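Local coordinates for kinesin-like protein (Caenorhabditis elegans, PDB 5X3E), which probably hydrolyses ATP to move along microtubules, being the kinesin-6 motor Zen4 captured here without its nucleotide, at residues Lys396-Leu399 with Lys404-Met407; Asp34-Val39 with Arg372-Ser377; Leu360-Gln365 with Tyr386-Leu391; Ile246-Asp249 with Gln253-Val256. One frame throughout, in Å; residues are numbered along the deposited sequence.

Contact 1. Residues Lys396-Leu399 with Lys404-Met407; sequences KNYL and KIRM. With SO4 (sulfate ion), chain M.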
loop_
_atom_site.group_PDB
_atom_site.type_symbol
_atom_site.label_atom_id
_atom_site.label_comp_id
_atom_site.label_asym_id
_atom_site.label_seq_id
_atom_site.Cartn_x
_atom_site.Cartn_y
_atom_site.Cartn_z
ATOM N N LYS A 396 9.357 -5.813 -7.077
ATOM C CA LYS A 396 10.658 -6.468 -7.143
ATOM C C LYS A 396 11.633 -5.883 -6.127
ATOM O O LYS A 396 12.320 -6.628 -5.419
ATOM C CB LYS A 396 11.214 -6.362 -8.564
ATOM C CG LYS A 396 12.712 -6.579 -8.665
ATOM C CD LYS A 396 13.230 -6.214 -10.045
ATOM C CE LYS A 396 14.591 -5.538 -9.972
ATOM N NZ LYS A 396 14.996 -4.942 -11.274
ATOM N N ASN A 397 11.706 -4.553 -6.041
ATOM C CA ASN A 397 12.664 -3.912 -5.145
ATOM C C ASN A 397 12.455 -4.356 -3.703
ATOM O O ASN A 397 13.410 -4.731 -3.013
ATOM C CB ASN A 397 12.553 -2.392 -5.269
ATOM C CG ASN A 397 12.761 -1.910 -6.692
ATOM O OD1 ASN A 397 11.892 -1.264 -7.277
ATOM N ND2 ASN A 397 13.916 -2.230 -7.260
ATOM N N TYR A 398 11.205 -4.319 -3.230
ATOM C CA TYR A 398 10.901 -4.754 -1.870
ATOM C C TYR A 398 11.248 -6.226 -1.667
ATOM O O TYR A 398 11.867 -6.600 -0.663
ATOM C CB TYR A 398 9.421 -4.508 -1.562
ATOM C CG TYR A 398 8.994 -3.058 -1.556
ATOM C CD1 TYR A 398 8.381 -2.492 -2.667
ATOM C CD2 TYR A 398 9.197 -2.252 -0.440
ATOM C CE1 TYR A 398 7.983 -1.165 -2.670
ATOM C CE2 TYR A 398 8.798 -0.922 -0.431
ATOM C CZ TYR A 398 8.191 -0.385 -1.547
ATOM O OH TYR A 398 7.795 0.933 -1.546
ATOM N N LEU A 399 10.841 -7.084 -2.601
ATOM C CA LEU A 399 11.067 -8.515 -2.447
ATOM C C LEU A 399 12.536 -8.899 -2.584
ATOM O O LEU A 399 12.917 -9.994 -2.151
ATOM C CB LEU A 399 10.224 -9.279 -3.460
ATOM C CG LEU A 399 8.737 -9.104 -3.176
ATOM C CD1 LEU A 399 7.913 -9.438 -4.388
ATOM C CD2 LEU A 399 8.349 -9.989 -2.010
ATOM N N LYS A 404 10.902 -1.747 3.586
ATOM C CA LYS A 404 10.248 -2.487 4.658
ATOM C C LYS A 404 8.917 -3.050 4.179
ATOM O O LYS A 404 8.106 -2.318 3.602
ATOM C CB LYS A 404 10.036 -1.586 5.881
ATOM C CG LYS A 404 9.209 -2.204 6.986
ATOM C CD LYS A 404 9.979 -3.253 7.767
ATOM C CE LYS A 404 9.172 -3.717 8.972
ATOM N NZ LYS A 404 9.933 -4.637 9.858
ATOM N N ILE A 405 8.700 -4.343 4.403
ATOM C CA ILE A 405 7.474 -5.025 4.003
ATOM C C ILE A 405 6.753 -5.494 5.259
ATOM O O ILE A 405 7.355 -6.143 6.123
ATOM C CB ILE A 405 7.751 -6.219 3.071
ATOM C CG1 ILE A 405 8.565 -5.796 1.853
ATOM C CG2 ILE A 405 6.445 -6.868 2.626
ATOM C CD1 ILE A 405 8.854 -6.955 0.920
ATOM N N ARG A 406 5.469 -5.165 5.367
ATOM C CA ARG A 406 4.616 -5.737 6.403
ATOM C C ARG A 406 3.364 -6.301 5.751
ATOM O O ARG A 406 2.686 -5.604 4.988
ATOM C CB ARG A 406 4.235 -4.704 7.476
ATOM C CG ARG A 406 3.228 -5.238 8.492
ATOM C CD ARG A 406 3.131 -4.389 9.767
ATOM N NE ARG A 406 4.391 -4.323 10.506
ATOM C CZ ARG A 406 5.119 -3.220 10.651
ATOM N NH1 ARG A 406 4.709 -2.076 10.117
ATOM N NH2 ARG A 406 6.253 -3.253 11.337
ATOM N N MET A 407 3.043 -7.549 6.075
ATOM C CA MET A 407 1.847 -8.199 5.564
ATOM C C MET A 407 0.851 -8.397 6.699
ATOM O O MET A 407 1.213 -8.871 7.784
ATOM C CB MET A 407 2.185 -9.543 4.911
ATOM C CG MET A 407 0.964 -10.284 4.388
ATOM S SD MET A 407 1.302 -11.208 2.877
ATOM C CE MET A 407 3.006 -11.670 3.160
HETATM S S SO4 M . 12.668 -5.553 -15.381
HETATM O O1 SO4 M . 11.814 -4.404 -15.677
HETATM O O2 SO4 M . 12.869 -5.688 -13.940
HETATM O O3 SO4 M . 12.040 -6.758 -15.917
HETATM O O4 SO4 M . 13.969 -5.377 -16.018
#

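Contact 2. Residues Asp34-Val39 with Arg372-Ser377; sequences DSIEVV and RNQKSS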
loop_
_atom_site.group_PDB
_atom_site.type_symbol
_atom_site.label_atom_id
_atom_site.label_comp_id
_atom_site.label_asym_id
_atom_site.label_seq_id
_atom_site.Cartn_x
_atom_site.Cartn_y
_atom_site.Cartn_z
ATOM N N ASP A 34 15.169 -4.321 9.751
ATOM C CA ASP A 34 13.757 -4.238 9.382
ATOM C C ASP A 34 13.467 -5.283 8.304
ATOM O O ASP A 34 13.351 -4.989 7.114
ATOM C CB ASP A 34 13.399 -2.820 8.930
ATOM C CG ASP A 34 14.248 -2.340 7.765
ATOM O OD1 ASP A 34 13.842 -1.367 7.094
ATOM O OD2 ASP A 34 15.311 -2.947 7.513
ATOM N N SER A 35 13.332 -6.527 8.750
ATOM C CA SER A 35 12.959 -7.617 7.867
ATOM C C SER A 35 11.457 -7.568 7.605
ATOM O O SER A 35 10.735 -6.711 8.125
ATOM C CB SER A 35 13.372 -8.953 8.480
ATOM O OG SER A 35 14.757 -8.956 8.783
ATOM N N ILE A 36 10.964 -8.495 6.782
ATOM C CA ILE A 36 9.530 -8.558 6.556
ATOM C C ILE A 36 8.852 -9.060 7.825
ATOM O O ILE A 36 9.345 -9.975 8.500
ATOM C CB ILE A 36 9.191 -9.451 5.349
ATOM C CG1 ILE A 36 7.670 -9.561 5.190
ATOM C CG2 ILE A 36 9.820 -10.828 5.492
ATOM C CD1 ILE A 36 7.231 -10.377 4.004
ATOM N N GLU A 37 7.732 -8.436 8.177
ATOM C CA GLU A 37 6.911 -8.886 9.288
ATOM C C GLU A 37 5.534 -9.260 8.764
ATOM O O GLU A 37 4.994 -8.592 7.876
ATOM C CB GLU A 37 6.787 -7.812 10.374
ATOM C CG GLU A 37 6.148 -8.321 11.658
ATOM C CD GLU A 37 5.795 -7.216 12.638
ATOM O OE1 GLU A 37 5.810 -7.489 13.856
ATOM O OE2 GLU A 37 5.526 -6.075 12.202
ATOM N N VAL A 38 4.978 -10.337 9.305
ATOM C CA VAL A 38 3.628 -10.775 8.980
ATOM C C VAL A 38 2.811 -10.749 10.262
ATOM O O VAL A 38 3.196 -11.368 11.262
ATOM C CB VAL A 38 3.612 -12.177 8.351
ATOM C CG1 VAL A 38 2.191 -12.584 8.021
ATOM C CG2 VAL A 38 4.472 -12.198 7.105
ATOM N N VAL A 39 1.690 -10.031 10.233
ATOM C CA VAL A 39 0.781 -9.971 11.368
ATOM C C VAL A 39 -0.580 -10.468 10.902
ATOM O O VAL A 39 -0.876 -10.528 9.705
ATOM C CB VAL A 39 0.664 -8.559 11.978
ATOM C CG1 VAL A 39 2.043 -7.992 12.288
ATOM C CG2 VAL A 39 -0.124 -7.636 11.057
ATOM N N ARG A 372 14.724 -16.236 3.528
ATOM C CA ARG A 372 15.977 -16.984 3.532
ATOM C C ARG A 372 17.151 -16.076 3.198
ATOM O O ARG A 372 18.235 -16.211 3.777
ATOM C CB ARG A 372 15.906 -18.139 2.535
ATOM C CG ARG A 372 14.726 -19.073 2.734
ATOM C CD ARG A 372 14.819 -20.277 1.811
ATOM N NE ARG A 372 13.579 -21.045 1.788
ATOM C CZ ARG A 372 12.720 -21.030 0.773
ATOM N NH1 ARG A 372 12.979 -20.297 -0.302
ATOM N NH2 ARG A 372 11.609 -21.754 0.828
ATOM N N ASN A 373 16.954 -15.139 2.265
ATOM C CA ASN A 373 18.028 -14.216 1.920
ATOM C C ASN A 373 18.393 -13.315 3.093
ATOM O O ASN A 373 19.563 -12.949 3.252
ATOM C CB ASN A 373 17.638 -13.367 0.709
ATOM C CG ASN A 373 17.662 -14.148 -0.597
ATOM O OD1 ASN A 373 18.413 -15.113 -0.748
ATOM N ND2 ASN A 373 16.844 -13.725 -1.550
ATOM N N GLN A 374 17.420 -12.958 3.933
ATOM C CA GLN A 374 17.723 -12.074 5.053
ATOM C C GLN A 374 18.581 -12.751 6.116
ATOM O O GLN A 374 19.164 -12.058 6.955
ATOM C CB GLN A 374 16.429 -11.548 5.675
ATOM C CG GLN A 374 15.679 -10.554 4.793
ATOM C CD GLN A 374 14.287 -10.230 5.306
ATOM O OE1 GLN A 374 13.671 -11.024 6.017
ATOM N NE2 GLN A 374 13.788 -9.047 4.954
ATOM N N LYS A 375 18.675 -14.078 6.097
ATOM C CA LYS A 375 19.523 -14.808 7.028
ATOM C C LYS A 375 20.839 -15.246 6.403
ATOM O O LYS A 375 21.736 -15.686 7.127
ATOM C CB LYS A 375 18.786 -16.040 7.569
ATOM C CG LYS A 375 17.400 -15.755 8.122
ATOM C CD LYS A 375 16.638 -17.049 8.369
ATOM C CE LYS A 375 15.206 -16.778 8.801
ATOM N NZ LYS A 375 14.419 -18.035 8.944
ATOM N N SER A 376 20.972 -15.128 5.083
ATOM C CA SER A 376 22.113 -15.651 4.352
ATOM C C SER A 376 23.209 -14.593 4.225
ATOM O O SER A 376 23.071 -13.455 4.681
ATOM C CB SER A 376 21.671 -16.146 2.974
ATOM O OG SER A 376 22.772 -16.640 2.233
ATOM N N SER A 377 24.313 -14.977 3.585
ATOM C CA SER A 377 25.462 -14.103 3.418
ATOM C C SER A 377 25.247 -13.150 2.241
ATOM O O SER A 377 24.196 -13.140 1.594
ATOM C CB SER A 377 26.728 -14.934 3.221
ATOM O OG SER A 377 26.641 -15.727 2.050
#

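Contact 3. Residues Leu360-Gln365 with Tyr386-Leu391; sequences LMTLRQ and YRQSKL. With SO4 (sulfate ion), chain K; SO4 (sulfate ion), chain M.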
loop_
_atom_site.group_PDB
_atom_site.type_symbol
_atom_site.label_atom_id
_atom_site.label_comp_id
_atom_site.label_asym_id
_atom_site.label_seq_id
_atom_site.Cartn_x
_atom_site.Cartn_y
_atom_site.Cartn_z
ATOM N N LEU A 360 -0.923 -14.788 -6.089
ATOM C CA LEU A 360 -0.770 -14.981 -4.647
ATOM C C LEU A 360 0.204 -16.109 -4.328
ATOM O O LEU A 360 0.921 -16.041 -3.323
ATOM C CB LEU A 360 -2.123 -15.256 -3.997
ATOM C CG LEU A 360 -3.170 -14.154 -4.132
ATOM C CD1 LEU A 360 -4.475 -14.576 -3.488
ATOM C CD2 LEU A 360 -2.663 -12.858 -3.518
ATOM N N MET A 361 0.244 -17.149 -5.163
ATOM C CA MET A 361 1.213 -18.221 -4.962
ATOM C C MET A 361 2.635 -17.725 -5.211
ATOM O O MET A 361 3.564 -18.093 -4.482
ATOM C CB MET A 361 0.879 -19.393 -5.885
ATOM C CG MET A 361 1.453 -20.731 -5.464
ATOM S SD MET A 361 0.832 -22.071 -6.506
ATOM C CE MET A 361 -0.929 -22.000 -6.163
ATOM N N THR A 362 2.820 -16.886 -6.238
ATOM C CA THR A 362 4.127 -16.286 -6.492
ATOM C C THR A 362 4.552 -15.377 -5.346
ATOM O O THR A 362 5.737 -15.320 -4.993
ATOM C CB THR A 362 4.100 -15.502 -7.805
ATOM O OG1 THR A 362 3.606 -16.338 -8.857
ATOM C CG2 THR A 362 5.489 -15.007 -8.156
ATOM N N LEU A 363 3.600 -14.639 -4.772
ATOM C CA LEU A 363 3.900 -13.787 -3.627
ATOM C C LEU A 363 4.398 -14.609 -2.446
ATOM O O LEU A 363 5.390 -14.248 -1.799
ATOM C CB LEU A 363 2.661 -12.985 -3.232
ATOM C CG LEU A 363 2.827 -12.011 -2.065
ATOM C CD1 LEU A 363 3.936 -11.015 -2.354
ATOM C CD2 LEU A 363 1.514 -11.304 -1.777
ATOM N N ARG A 364 3.717 -15.722 -2.151
ATOM C CA ARG A 364 4.151 -16.611 -1.079
ATOM C C ARG A 364 5.586 -17.072 -1.300
ATOM O O ARG A 364 6.439 -16.930 -0.416
ATOM C CB ARG A 364 3.206 -17.813 -0.977
ATOM C CG ARG A 364 2.913 -18.285 0.450
ATOM C CD ARG A 364 2.397 -19.724 0.479
ATOM N NE ARG A 364 1.490 -20.012 -0.633
ATOM C CZ ARG A 364 0.168 -19.890 -0.583
ATOM N NH1 ARG A 364 -0.425 -19.482 0.532
ATOM N NH2 ARG A 364 -0.565 -20.173 -1.654
ATOM N N GLN A 365 5.866 -17.629 -2.485
ATOM C CA GLN A 365 7.213 -18.092 -2.799
ATOM C C GLN A 365 8.233 -16.970 -2.654
ATOM O O GLN A 365 9.351 -17.195 -2.175
ATOM C CB GLN A 365 7.248 -18.669 -4.218
ATOM C CG GLN A 365 6.264 -19.801 -4.456
ATOM C CD GLN A 365 6.163 -20.189 -5.921
ATOM O OE1 GLN A 365 6.986 -19.782 -6.741
ATOM N NE2 GLN A 365 5.149 -20.981 -6.256
ATOM N N TYR A 386 10.329 -13.110 -9.004
ATOM C CA TYR A 386 9.360 -12.025 -9.071
ATOM C C TYR A 386 8.723 -11.865 -10.445
ATOM O O TYR A 386 7.692 -11.193 -10.547
ATOM C CB TYR A 386 9.994 -10.696 -8.638
ATOM C CG TYR A 386 11.217 -10.274 -9.421
ATOM C CD1 TYR A 386 11.100 -9.650 -10.658
ATOM C CD2 TYR A 386 12.489 -10.479 -8.909
ATOM C CE1 TYR A 386 12.220 -9.262 -11.372
ATOM C CE2 TYR A 386 13.610 -10.093 -9.612
ATOM C CZ TYR A 386 13.471 -9.486 -10.842
ATOM O OH TYR A 386 14.588 -9.099 -11.539
ATOM N N ARG A 387 9.289 -12.463 -11.494
ATOM C CA ARG A 387 8.714 -12.289 -12.824
ATOM C C ARG A 387 7.525 -13.200 -13.089
ATOM O O ARG A 387 6.859 -13.033 -14.114
ATOM C CB ARG A 387 9.779 -12.522 -13.895
ATOM C CG ARG A 387 10.894 -11.503 -13.857
ATOM C CD ARG A 387 11.921 -11.729 -14.948
ATOM N NE ARG A 387 13.003 -10.758 -14.834
ATOM C CZ ARG A 387 12.943 -9.521 -15.321
ATOM N NH1 ARG A 387 11.853 -9.109 -15.957
ATOM N NH2 ARG A 387 13.970 -8.694 -15.167
ATOM N N GLN A 388 7.231 -14.138 -12.189
ATOM C CA GLN A 388 6.165 -15.104 -12.421
ATOM C C GLN A 388 4.770 -14.490 -12.335
ATOM O O GLN A 388 3.792 -15.191 -12.618
ATOM C CB GLN A 388 6.294 -16.271 -11.440
ATOM C CG GLN A 388 7.660 -16.945 -11.466
ATOM C CD GLN A 388 7.683 -18.255 -10.700
ATOM O OE1 GLN A 388 6.772 -18.550 -9.923
ATOM N NE2 GLN A 388 8.722 -19.053 -10.923
ATOM N N SER A 389 4.646 -13.228 -11.925
ATOM C CA SER A 389 3.353 -12.557 -11.956
ATOM C C SER A 389 3.555 -11.048 -12.024
ATOM O O SER A 389 4.571 -10.522 -11.560
ATOM C CB SER A 389 2.509 -12.919 -10.729
ATOM O OG SER A 389 3.149 -12.488 -9.544
ATOM N N LYS A 390 2.562 -10.359 -12.599
ATOM C CA LYS A 390 2.639 -8.905 -12.718
ATOM C C LYS A 390 2.737 -8.247 -11.349
ATOM O O LYS A 390 3.525 -7.315 -11.154
ATOM C CB LYS A 390 1.423 -8.366 -13.477
ATOM C CG LYS A 390 1.717 -7.849 -14.884
ATOM C CD LYS A 390 1.956 -8.989 -15.865
ATOM C CE LYS A 390 1.935 -8.495 -17.306
ATOM N NZ LYS A 390 1.963 -9.620 -18.282
ATOM N N LEU A 391 1.947 -8.732 -10.388
ATOM C CA LEU A 391 1.906 -8.126 -9.062
ATOM C C LEU A 391 3.269 -8.201 -8.392
ATOM O O LEU A 391 3.771 -7.210 -7.850
ATOM C CB LEU A 391 0.846 -8.820 -8.207
ATOM C CG LEU A 391 0.736 -8.379 -6.744
ATOM C CD1 LEU A 391 0.285 -6.927 -6.616
ATOM C CD2 LEU A 391 -0.194 -9.300 -5.976
HETATM S S SO4 K . 12.082 -15.684 -12.659
HETATM O O1 SO4 K . 11.933 -14.502 -11.812
HETATM O O2 SO4 K . 11.351 -16.808 -12.080
HETATM O O3 SO4 K . 11.541 -15.398 -13.985
HETATM O O4 SO4 K . 13.495 -16.034 -12.771
HETATM S S SO4 M . 12.668 -5.553 -15.381
HETATM O O1 SO4 M . 11.814 -4.404 -15.677
HETATM O O2 SO4 M . 12.869 -5.688 -13.940
HETATM O O3 SO4 M . 12.040 -6.758 -15.917
HETATM O O4 SO4 M . 13.969 -5.377 -16.018
#

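Contact 4. Residues Ile246-Asp249 with Gln253-Val256; sequences IRHD and QMYV. With SO4 (sulfate ion), chain C; SO4 (sulfate ion), chain M.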
loop_
_atom_site.group_PDB
_atom_site.type_symbol
_atom_site.label_atom_id
_atom_site.label_comp_id
_atom_site.label_asym_id
_atom_site.label_seq_id
_atom_site.Cartn_x
_atom_site.Cartn_y
_atom_site.Cartn_z
ATOM N N ILE A 246 4.367 -2.520 -16.567
ATOM C CA ILE A 246 5.177 -2.460 -15.358
ATOM C C ILE A 246 6.642 -2.574 -15.767
ATOM O O ILE A 246 7.053 -3.584 -16.349
ATOM C CB ILE A 246 4.778 -3.573 -14.377
ATOM C CG1 ILE A 246 3.410 -3.254 -13.766
ATOM C CG2 ILE A 246 5.831 -3.750 -13.294
ATOM C CD1 ILE A 246 2.739 -4.423 -13.078
ATOM N N ARG A 247 7.428 -1.537 -15.469
ATOM C CA ARG A 247 8.815 -1.465 -15.913
ATOM C C ARG A 247 9.650 -0.741 -14.865
ATOM O O ARG A 247 9.124 -0.208 -13.884
ATOM C CB ARG A 247 8.912 -0.765 -17.267
ATOM C CG ARG A 247 8.391 0.660 -17.264
ATOM C CD ARG A 247 8.326 1.195 -18.681
ATOM N NE ARG A 247 9.607 1.101 -19.377
ATOM C CZ ARG A 247 9.759 1.344 -20.673
ATOM N NH1 ARG A 247 8.708 1.689 -21.400
ATOM N NH2 ARG A 247 10.950 1.243 -21.244
ATOM N N HIS A 248 10.967 -0.731 -15.072
ATOM C CA HIS A 248 11.884 -0.044 -14.170
ATOM C C HIS A 248 12.388 1.256 -14.782
ATOM O O HIS A 248 12.302 1.467 -15.994
ATOM C CB HIS A 248 13.088 -0.917 -13.803
ATOM C CG HIS A 248 13.988 -1.225 -14.957
ATOM N ND1 HIS A 248 13.786 -2.302 -15.790
ATOM C CD2 HIS A 248 15.105 -0.605 -15.408
ATOM C CE1 HIS A 248 14.733 -2.330 -16.710
ATOM N NE2 HIS A 248 15.546 -1.311 -16.501
ATOM N N ASP A 249 12.926 2.127 -13.920
ATOM C CA ASP A 249 13.568 3.362 -14.342
ATOM C C ASP A 249 15.087 3.205 -14.276
ATOM O O ASP A 249 15.612 2.110 -14.052
ATOM C CB ASP A 249 13.078 4.552 -13.503
ATOM C CG ASP A 249 13.328 4.385 -12.003
ATOM O OD1 ASP A 249 14.244 3.634 -11.600
ATOM O OD2 ASP A 249 12.603 5.036 -11.218
ATOM N N GLN A 253 14.226 1.177 -10.197
ATOM C CA GLN A 253 13.000 1.167 -9.409
ATOM C C GLN A 253 11.791 0.852 -10.281
ATOM O O GLN A 253 11.655 1.381 -11.387
ATOM C CB GLN A 253 12.793 2.515 -8.720
ATOM C CG GLN A 253 13.831 2.839 -7.666
ATOM C CD GLN A 253 13.670 1.980 -6.424
ATOM O OE1 GLN A 253 12.568 1.852 -5.882
ATOM N NE2 GLN A 253 14.768 1.393 -5.961
ATOM N N MET A 254 10.908 -0.002 -9.771
ATOM C CA MET A 254 9.715 -0.375 -10.516
ATOM C C MET A 254 8.707 0.773 -10.529
ATOM O O MET A 254 8.612 1.558 -9.584
ATOM C CB MET A 254 9.078 -1.618 -9.902
ATOM C CG MET A 254 9.952 -2.856 -10.001
ATOM S SD MET A 254 10.374 -3.258 -11.703
ATOM C CE MET A 254 12.148 -3.318 -11.547
ATOM N N TYR A 255 7.963 0.876 -11.628
ATOM C CA TYR A 255 6.878 1.845 -11.724
ATOM C C TYR A 255 5.937 1.429 -12.848
ATOM O O TYR A 255 6.237 0.539 -13.649
ATOM C CB TYR A 255 7.400 3.274 -11.949
ATOM C CG TYR A 255 7.928 3.574 -13.341
ATOM C CD1 TYR A 255 7.186 4.341 -14.238
ATOM C CD2 TYR A 255 9.168 3.098 -13.760
ATOM C CE1 TYR A 255 7.663 4.624 -15.517
ATOM C CE2 TYR A 255 9.658 3.376 -15.038
ATOM C CZ TYR A 255 8.900 4.139 -15.910
ATOM O OH TYR A 255 9.376 4.420 -17.170
ATOM N N VAL A 256 4.791 2.095 -12.899
ATOM C CA VAL A 256 3.786 1.874 -13.932
ATOM C C VAL A 256 3.957 2.984 -14.966
ATOM O O VAL A 256 3.790 4.167 -14.647
ATOM C CB VAL A 256 2.366 1.849 -13.340
ATOM C CG1 VAL A 256 1.335 1.669 -14.431
ATOM C CG2 VAL A 256 2.228 0.739 -12.293
HETATM S S SO4 C . 3.767 4.228 -10.086
HETATM O O1 SO4 C . 4.991 4.963 -9.764
HETATM O O2 SO4 C . 3.155 3.723 -8.859
HETATM O O3 SO4 C . 4.088 3.100 -10.948
HETATM O O4 SO4 C . 2.832 5.102 -10.780
HETATM S S SO4 M . 12.668 -5.553 -15.381
HETATM O O1 SO4 M . 11.814 -4.404 -15.677
HETATM O O2 SO4 M . 12.869 -5.688 -13.940
HETATM O O3 SO4 M . 12.040 -6.758 -15.917
HETATM O O4 SO4 M . 13.969 -5.377 -16.018
#

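Contact 1. Residues Lys396-Leu399 with Lys404-Met407
Ile405 and Tyr398 meet where a short helix packs on a strand, largely through one aliphatic tip. The CD1 methyl of Ile405 lies 3.5 Å from Tyr398 CB and 3.4 Å from Tyr398 O, so it meets the root of the tyrosine and the adjoining carbonyl, while Ile405 CG1 lies obliquely beside the ring. Leu399 reaches the same methyl more loosely, its CD2 standing 4.2 Å from Ile405 CD1. The isoleucine chain is extended (CD1 anti to CA, chi2 180°), which carries CD1 straight out from the strand to the helix. The tyrosine ring leans obliquely past the strand, with CD2 4.2 Å from Lys404 O, and its hydroxyl makes a weak hydrogen bond to Gln328. Further out, the Lys404 ammonium is held by Ser35 O. At the other end of the helix Lys396 NZ gives a weak hydrogen bond, 3.5 Å, to O2 of a sulfate probably taken from the crystallisation liquor. The surroundings complete an apolar layer: helix 350-375 brings Cys366 to Leu399 and Leu370 to Ile405, while strand 114-119, beside strand 404-411 in the central sheet, supplies Leu115 beside Tyr398 and Phe117 against Ile405.

Contact 2. Residues Asp34-Val39 with Arg372-Ser377
Gln374 lays its side-chain amide against Ser35 and Ile36 in a small, partly buried polar packing contact, made where the chain enters strand 37-42 and where helix 350-375 nears its C-terminal end. In kinesins this long helix follows the switch II region, so the contact lies where its far end passes the N-terminal edge of the motor core. The glutamine is extended beyond CG, and with that carbon anti to the carbonyl carbon (chi1 -70°) the amide is carried across to the incoming chain. There OE1 approaches Ser35 CB at 3.2 Å, while NE2 lies 3.3 Å from Ser35 CA and 3.4 Å from Ile36 N. The Ile36 side chain crosses the glutamine at about a right angle; its CG2 is 3.9 Å from Gln374 OE1, and beyond this the isoleucine packs on Ile367, Leu370 and Arg371 of the same helix. The strand side is fixed separately, since Glu37 forms salt bridges with Arg99 and Arg406. Nearby on the helix, Asn373 OD1 accepts a hydrogen bond from Glu382 N. As modelled, Gln374 NE2 faces a second donor, Ile36 N, and the pair is not bonded. At this resolution the two ends of an amide are hard to tell apart, so contact here is consistent with packing and leaves the rotation of the amide uncertain.

Contact 3. Residues Leu360-Gln365 with Tyr386-Leu391
Thr362 meets the backbone-proximal parts of Gln388 and Ser389, branch against root, and the two longer glutamines cross nearby. The threonine's methyl, CG2, touches Gln388 CB at 3.6 Å, and its CB lies 3.6 Å from Ser389 OG. With CG2 anti to the backbone N (chi1 -53° for OG1), OG1 is turned back along its own helix and bonds Gln358 O. Ser389 sits at the N-cap of helix 390-394: its hydroxyl caps a backbone N just past the segment and is also hydrogen-bonded with Thr392 OG1, so it meets the threonine as a neighbour and not as a bonding partner. Gln365 and Gln388 cross at about a right angle, their amide planes 87° apart, and Gln365 OE1 stands 3.4 Å from Gln388 OE1. Arg387 points the other way, its extended chain bringing the guanidinium edge to O3 of one sulfate; the modelled distance there is too short to be trusted. Its backbone N makes a weak hydrogen bond, 3.4 Å, to O1 of a second sulfate. Two amide oxygens this close are both acceptors and would be mildly unfavourable, so one amide may be turned over, which this resolution cannot settle; the contact as modelled rests on van der Waals packing.

Contact 4. Residues Ile246-Asp249 with Gln253-Val256
Arg247 and Tyr255 form the hydrogen-bonded pair of an antiparallel beta hairpin, whose strand axes (246-248 and 254-256) approach to 4.6 Å with their directions 138° apart. Arg247 N donates to Tyr255 O at 3.0 Å, and Tyr255 N returns a bond to Arg247 O at 2.8 Å. The flanking pairs Ile246-Val256 and His248-Met254 are non-hydrogen-bonded, their side chains sharing the face opposite to that of Arg247 and Tyr255. By its sequence position the hairpin probably corresponds to the loop 8 region of other kinesins, on the microtubule-facing side of the motor. On the tyrosine face the two side chains lie side by side and point the same way, with Arg247 CG 3.7 Å from Tyr255 CE2 and the guanidinium and ring planes near parallel. Tyr255 CG stands between its backbone N and carbonyl carbon (chi1 74°), which turns the ring back over the partner strand; its edge meets His248 O, 3.4 Å from CE2. Near the turn Asp249 works twice: its N donates to Gln253 O at 2.9 Å, and its OD1 takes Gln253 N at 2.8 Å from above the carboxylate plane. OD2 is occupied by Asn168 ND2, so both carboxylate oxygens have a donor. On the other face Met254 brings CE against His248 CB, while helix residues His393 and Leu394 cover Ile246. The imidazole edge then reaches outward, its ND1 donating almost straight, at 171° and 2.9 Å, to O1 of a sulfate ion, probably from the crystallisation liquor.

Overall arrangement
One sulfate draws three of the four contacts together: His248 of contact 4 bonds it, Lys396 of contact 1 does so weakly, and the guanidinium edge of Arg387 of contact 3 lies against it at a doubtful distance. Contacts 1 and 4, about 15 Å apart between centres, also meet where Asn397 OD1 lies 3.0 Å from Met254 N, a probable hydrogen bond. Contacts 1 and 2 are nearest, about 10 Å between centres, joined across neighbouring strands by a probable hydrogen bond of 2.8 Å from Val39 N to Met407 O. Contacts 2 and 3 share helix 350-375 but do not touch. Strand 114-119, which precedes the likely P-loop, pairs with strand 404-411, so contact 1 lies one strand from the nucleotide-binding elements.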